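Local structure of AT-less polyketide synthase (Streptomyces platensis subsp. rosaceus, 4QYR) at residues R546-A558 against R566-D578. The protein probably catalyses, as one ketosynthase domain of the isomigrastatin AT-less type I polyketide synthase, a decarboxylative condensation that extends the growing chain. Sequence-based numbering, arbitrary orientation.
Sequences RREAEQAPEVTRA and RVTALWCDGAPVD
The guanidinium of Arg566 meets Glu554 at its edge, near its plane, in a long salt bridge of 3.8 Å from NE to OE2. Leu570 CD2 lies over one guanidinium face, toward the rim. The Glu554 carboxylate is turned 57° from the guanidinium, and its CD packs on Leu570 CD1. The Gln551 amide stands nearly upright to the Asp578 carboxylate, their planes 86° apart. Gln551 CG is anti to the backbone N (chi1 171°) and the chain runs on extended, which brings OE1 to accept from Asp578 N at 3.2 Å. A straighter bond joins Ala552 N to Pro576 O at 3.1 Å. Glu550 CG and OE2 cross the CB-CG side of the Pro576 ring at a slant.

Val555 is buried and spreads its two methyls. CG1 meets Val567 CG1 at 3.6 Å, while CG2 meets Ala575 CB at 3.7 Å and Leu570 CD1. Gly574 ends helix 564-572 in a Schellman motif, and the chain then turns back along 549-552. Helices 553-561 and 564-572 form a helical hairpin; the axes of its parts 553-558 and 566-572 run nearly antiparallel and approach to 9.6 Å. Thr568 and Trp571 touch strand 453-459, and Thr568 and Ala569 touch His533 of strand 532-535. The hairpin thus packs on a small alpha/beta region beside the ketosynthase fold, consistent with the linker that follows it.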
loop_
_atom_site.group_PDB
_atom_site.type_symbol
_atom_site.label_atom_id
_atom_site.label_comp_id
_atom_site.label_asym_id
_atom_site.label_seq_id
_atom_site.Cartn_x
_atom_site.Cartn_y
_atom_site.Cartn_z
ATOM N N ARG A 546 -12.865 -17.011 18.983
ATOM C CA ARG A 546 -14.322 -17.112 19.099
ATOM C C ARG A 546 -14.955 -15.796 19.543
ATOM O O ARG A 546 -14.984 -15.477 20.730
ATOM C CB ARG A 546 -14.718 -18.232 20.068
ATOM C CG ARG A 546 -16.213 -18.568 20.038
ATOM C CD ARG A 546 -16.529 -19.968 20.574
ATOM N NE ARG A 546 -15.462 -20.515 21.408
ATOM C CZ ARG A 546 -14.988 -21.754 21.304
ATOM N NH1 ARG A 546 -15.491 -22.590 20.403
ATOM N NH2 ARG A 546 -14.016 -22.164 22.108
ATOM N N ARG A 547 -15.458 -15.039 18.570
ATOM C CA ARG A 547 -16.172 -13.798 18.838
ATOM C C ARG A 547 -17.634 -14.062 19.159
ATOM O O ARG A 547 -18.404 -13.129 19.405
ATOM C CB ARG A 547 -16.079 -12.860 17.646
ATOM C CG ARG A 547 -14.740 -12.242 17.468
ATOM C CD ARG A 547 -14.705 -11.459 16.187
ATOM N NE ARG A 547 -13.496 -11.780 15.449
ATOM C CZ ARG A 547 -12.325 -11.206 15.682
ATOM N NH1 ARG A 547 -11.262 -11.564 14.986
ATOM N NH2 ARG A 547 -12.222 -10.265 16.610
ATOM N N GLU A 548 -18.011 -15.337 19.124
ATOM C CA GLU A 548 -19.350 -15.749 19.504
ATOM C C GLU A 548 -19.530 -15.642 21.008
ATOM O O GLU A 548 -18.571 -15.766 21.764
ATOM C CB GLU A 548 -19.629 -17.182 19.063
ATOM C CG GLU A 548 -19.104 -17.535 17.686
ATOM C CD GLU A 548 -19.201 -19.029 17.407
ATOM O OE1 GLU A 548 -18.699 -19.832 18.232
ATOM O OE2 GLU A 548 -19.800 -19.402 16.372
ATOM N N ALA A 549 -20.765 -15.421 21.438
ATOM C CA ALA A 549 -21.058 -15.325 22.858
ATOM C C ALA A 549 -21.515 -16.672 23.401
ATOM O O ALA A 549 -22.674 -17.050 23.247
ATOM C CB ALA A 549 -22.107 -14.268 23.104
ATOM N N GLU A 550 -20.600 -17.405 24.023
ATOM C CA GLU A 550 -20.973 -18.653 24.675
ATOM C C GLU A 550 -20.778 -18.547 26.185
ATOM O O GLU A 550 -19.934 -17.788 26.670
ATOM C CB GLU A 550 -20.168 -19.821 24.117
ATOM C CG GLU A 550 -18.737 -19.860 24.610
ATOM C CD GLU A 550 -18.040 -21.152 24.246
ATOM O OE1 GLU A 550 -18.744 -22.126 23.900
ATOM O OE2 GLU A 550 -16.794 -21.197 24.315
ATOM N N GLN A 551 -21.569 -19.303 26.933
ATOM C CA GLN A 551 -21.467 -19.252 28.379
ATOM C C GLN A 551 -21.850 -20.587 29.015
ATOM O O GLN A 551 -22.972 -21.086 28.852
ATOM C CB GLN A 551 -22.331 -18.118 28.935
ATOM C CG GLN A 551 -22.446 -18.121 30.462
ATOM C CD GLN A 551 -22.935 -16.796 31.025
ATOM O OE1 GLN A 551 -22.470 -15.722 30.628
ATOM N NE2 GLN A 551 -23.895 -16.864 31.944
ATOM N N ALA A 552 -20.889 -21.153 29.737
ATOM C CA ALA A 552 -21.028 -22.467 30.354
ATOM C C ALA A 552 -22.272 -22.553 31.242
ATOM O O ALA A 552 -22.607 -21.597 31.944
ATOM C CB ALA A 552 -19.770 -22.799 31.156
ATOM N N PRO A 553 -22.957 -23.710 31.211
ATOM C CA PRO A 553 -24.255 -23.852 31.871
ATOM C C PRO A 553 -24.184 -23.538 33.354
ATOM O O PRO A 553 -25.121 -22.942 33.891
ATOM C CB PRO A 553 -24.604 -25.324 31.635
ATOM C CG PRO A 553 -23.288 -25.992 31.379
ATOM C CD PRO A 553 -22.501 -24.984 30.628
ATOM N N GLU A 554 -23.085 -23.921 34.000
ATOM C CA GLU A 554 -22.949 -23.686 35.432
ATOM C C GLU A 554 -22.752 -22.205 35.720
ATOM O O GLU A 554 -23.400 -21.655 36.611
ATOM C CB GLU A 554 -21.793 -24.485 36.036
ATOM C CG GLU A 554 -21.796 -24.410 37.565
ATOM C CD GLU A 554 -20.702 -25.228 38.231
ATOM O OE1 GLU A 554 -20.051 -26.050 37.550
ATOM O OE2 GLU A 554 -20.506 -25.053 39.455
ATOM N N VAL A 555 -21.862 -21.562 34.968
ATOM C CA VAL A 555 -21.640 -20.128 35.116
ATOM C C VAL A 555 -22.955 -19.366 34.970
ATOM O O VAL A 555 -23.192 -18.394 35.682
ATOM C CB VAL A 555 -20.611 -19.577 34.078
ATOM C CG1 VAL A 555 -20.154 -18.187 34.470
ATOM C CG2 VAL A 555 -19.404 -20.488 33.982
ATOM N N THR A 556 -23.808 -19.833 34.058
ATOM C CA THR A 556 -25.053 -19.141 33.719
ATOM C C THR A 556 -25.960 -18.962 34.916
ATOM O O THR A 556 -26.619 -17.925 35.062
ATOM C CB THR A 556 -25.828 -19.883 32.614
ATOM O OG1 THR A 556 -24.986 -20.066 31.468
ATOM C CG2 THR A 556 -27.074 -19.103 32.213
ATOM N N ARG A 557 -25.984 -19.971 35.778
ATOM C CA ARG A 557 -26.885 -19.943 36.910
ATOM C C ARG A 557 -26.125 -19.610 38.197
ATOM O O ARG A 557 -26.732 -19.250 39.202
ATOM C CB ARG A 557 -27.640 -21.271 37.031
ATOM C CG ARG A 557 -29.165 -21.101 37.184
ATOM C CD ARG A 557 -29.961 -22.336 36.743
ATOM N NE ARG A 557 -31.412 -22.151 36.833
ATOM C CZ ARG A 557 -32.152 -21.495 35.939
ATOM N NH1 ARG A 557 -33.465 -21.384 36.121
ATOM N NH2 ARG A 557 -31.585 -20.957 34.861
ATOM N N ALA A 558 -24.800 -19.697 38.168
ATOM C CA ALA A 558 -23.998 -19.126 39.250
ATOM C C ALA A 558 -24.245 -17.621 39.312
ATOM O O ALA A 558 -24.361 -17.031 40.382
ATOM C CB ALA A 558 -22.521 -19.422 39.042
ATOM N N ARG A 566 -17.623 -17.842 42.558
ATOM C CA ARG A 566 -17.669 -19.139 41.913
ATOM C C ARG A 566 -17.472 -18.973 40.402
ATOM O O ARG A 566 -16.728 -19.728 39.781
ATOM C CB ARG A 566 -18.990 -19.845 42.239
ATOM C CG ARG A 566 -19.064 -21.298 41.800
ATOM C CD ARG A 566 -17.804 -22.073 42.135
ATOM N NE ARG A 566 -17.888 -23.433 41.608
ATOM C CZ ARG A 566 -16.850 -24.251 41.456
ATOM N NH1 ARG A 566 -17.032 -25.472 40.963
ATOM N NH2 ARG A 566 -15.631 -23.852 41.796
ATOM N N VAL A 567 -18.125 -17.975 39.818
ATOM C CA VAL A 567 -17.905 -17.661 38.409
ATOM C C VAL A 567 -16.424 -17.463 38.172
ATOM O O VAL A 567 -15.823 -18.151 37.347
ATOM C CB VAL A 567 -18.650 -16.394 37.964
ATOM C CG1 VAL A 567 -18.220 -16.001 36.559
ATOM C CG2 VAL A 567 -20.162 -16.600 38.056
ATOM N N THR A 568 -15.851 -16.523 38.925
ATOM C CA THR A 568 -14.414 -16.232 38.911
ATOM C C THR A 568 -13.534 -17.491 38.957
ATOM O O THR A 568 -12.630 -17.648 38.133
ATOM C CB THR A 568 -14.043 -15.284 40.095
ATOM O OG1 THR A 568 -14.067 -13.919 39.652
ATOM C CG2 THR A 568 -12.676 -15.606 40.670
ATOM N N ALA A 569 -13.820 -18.396 39.892
ATOM C CA ALA A 569 -13.023 -19.609 40.044
ATOM C C ALA A 569 -13.283 -20.601 38.904
ATOM O O ALA A 569 -12.387 -21.348 38.519
ATOM C CB ALA A 569 -13.298 -20.258 41.392
ATOM N N LEU A 570 -14.501 -20.612 38.365
ATOM C CA LEU A 570 -14.797 -21.427 37.188
ATOM C C LEU A 570 -14.038 -20.901 35.977
ATOM O O LEU A 570 -13.450 -21.669 35.207
ATOM C CB LEU A 570 -16.294 -21.446 36.888
ATOM C CG LEU A 570 -17.169 -22.321 37.784
ATOM C CD1 LEU A 570 -18.640 -22.114 37.449
ATOM C CD2 LEU A 570 -16.784 -23.788 37.667
ATOM N N TRP A 571 -14.049 -19.581 35.820
ATOM C CA TRP A 571 -13.375 -18.938 34.711
ATOM C C TRP A 571 -11.889 -19.263 34.716
ATOM O O TRP A 571 -11.246 -19.260 33.668
ATOM C CB TRP A 571 -13.593 -17.420 34.757
ATOM C CG TRP A 571 -12.821 -16.664 33.716
ATOM C CD1 TRP A 571 -13.169 -16.485 32.416
ATOM C CD2 TRP A 571 -11.568 -15.997 33.892
ATOM N NE1 TRP A 571 -12.214 -15.746 31.765
ATOM C CE2 TRP A 571 -11.217 -15.435 32.651
ATOM C CE3 TRP A 571 -10.705 -15.820 34.977
ATOM C CZ2 TRP A 571 -10.042 -14.705 32.468
ATOM C CZ3 TRP A 571 -9.530 -15.094 34.791
ATOM C CH2 TRP A 571 -9.210 -14.556 33.549
ATOM N N CYS A 572 -11.342 -19.557 35.893
ATOM C CA CYS A 572 -9.907 -19.846 36.014
ATOM C C CYS A 572 -9.500 -21.222 35.479
ATOM O O CYS A 572 -8.394 -21.389 34.958
ATOM C CB CYS A 572 -9.466 -19.713 37.473
ATOM S SG CYS A 572 -9.444 -18.007 38.058
ATOM N N ASP A 573 -10.386 -22.202 35.610
ATOM C CA ASP A 573 -10.107 -23.521 35.060
ATOM C C ASP A 573 -10.746 -23.695 33.685
ATOM O O ASP A 573 -10.861 -24.814 33.178
ATOM C CB ASP A 573 -10.568 -24.612 36.023
ATOM C CG ASP A 573 -9.747 -24.634 37.299
ATOM O OD1 ASP A 573 -8.504 -24.738 37.189
ATOM O OD2 ASP A 573 -10.335 -24.555 38.402
ATOM N N GLY A 574 -11.153 -22.575 33.089
ATOM C CA GLY A 574 -11.500 -22.543 31.679
ATOM C C GLY A 574 -12.966 -22.409 31.314
ATOM O O GLY A 574 -13.335 -22.649 30.163
ATOM N N ALA A 575 -13.804 -22.023 32.271
ATOM C CA ALA A 575 -15.230 -21.893 31.993
ATOM C C ALA A 575 -15.494 -20.648 31.162
ATOM O O ALA A 575 -15.091 -19.555 31.547
ATOM C CB ALA A 575 -16.028 -21.849 33.282
ATOM N N PRO A 576 -16.154 -20.809 30.004
ATOM C CA PRO A 576 -16.445 -19.639 29.167
ATOM C C PRO A 576 -17.477 -18.716 29.810
ATOM O O PRO A 576 -18.506 -19.179 30.300
ATOM C CB PRO A 576 -16.988 -20.255 27.871
ATOM C CG PRO A 576 -16.449 -21.647 27.863
ATOM C CD PRO A 576 -16.444 -22.069 29.303
ATOM N N VAL A 577 -17.182 -17.422 29.806
ATOM C CA VAL A 577 -18.039 -16.420 30.416
ATOM C C VAL A 577 -18.416 -15.351 29.383
ATOM O O VAL A 577 -17.634 -15.041 28.478
ATOM C CB VAL A 577 -17.345 -15.769 31.634
ATOM C CG1 VAL A 577 -18.267 -14.795 32.329
ATOM C CG2 VAL A 577 -16.883 -16.835 32.622
ATOM N N ASP A 578 -19.621 -14.808 29.507
ATOM C CA ASP A 578 -20.104 -13.783 28.594
ATOM C C ASP A 578 -20.164 -12.455 29.328
ATOM O O ASP A 578 -21.241 -11.975 29.674
ATOM C CB ASP A 578 -21.479 -14.171 28.043
ATOM C CG ASP A 578 -21.981 -13.224 26.962
ATOM O OD1 ASP A 578 -21.540 -12.052 26.890
ATOM O OD2 ASP A 578 -22.845 -13.666 26.180
#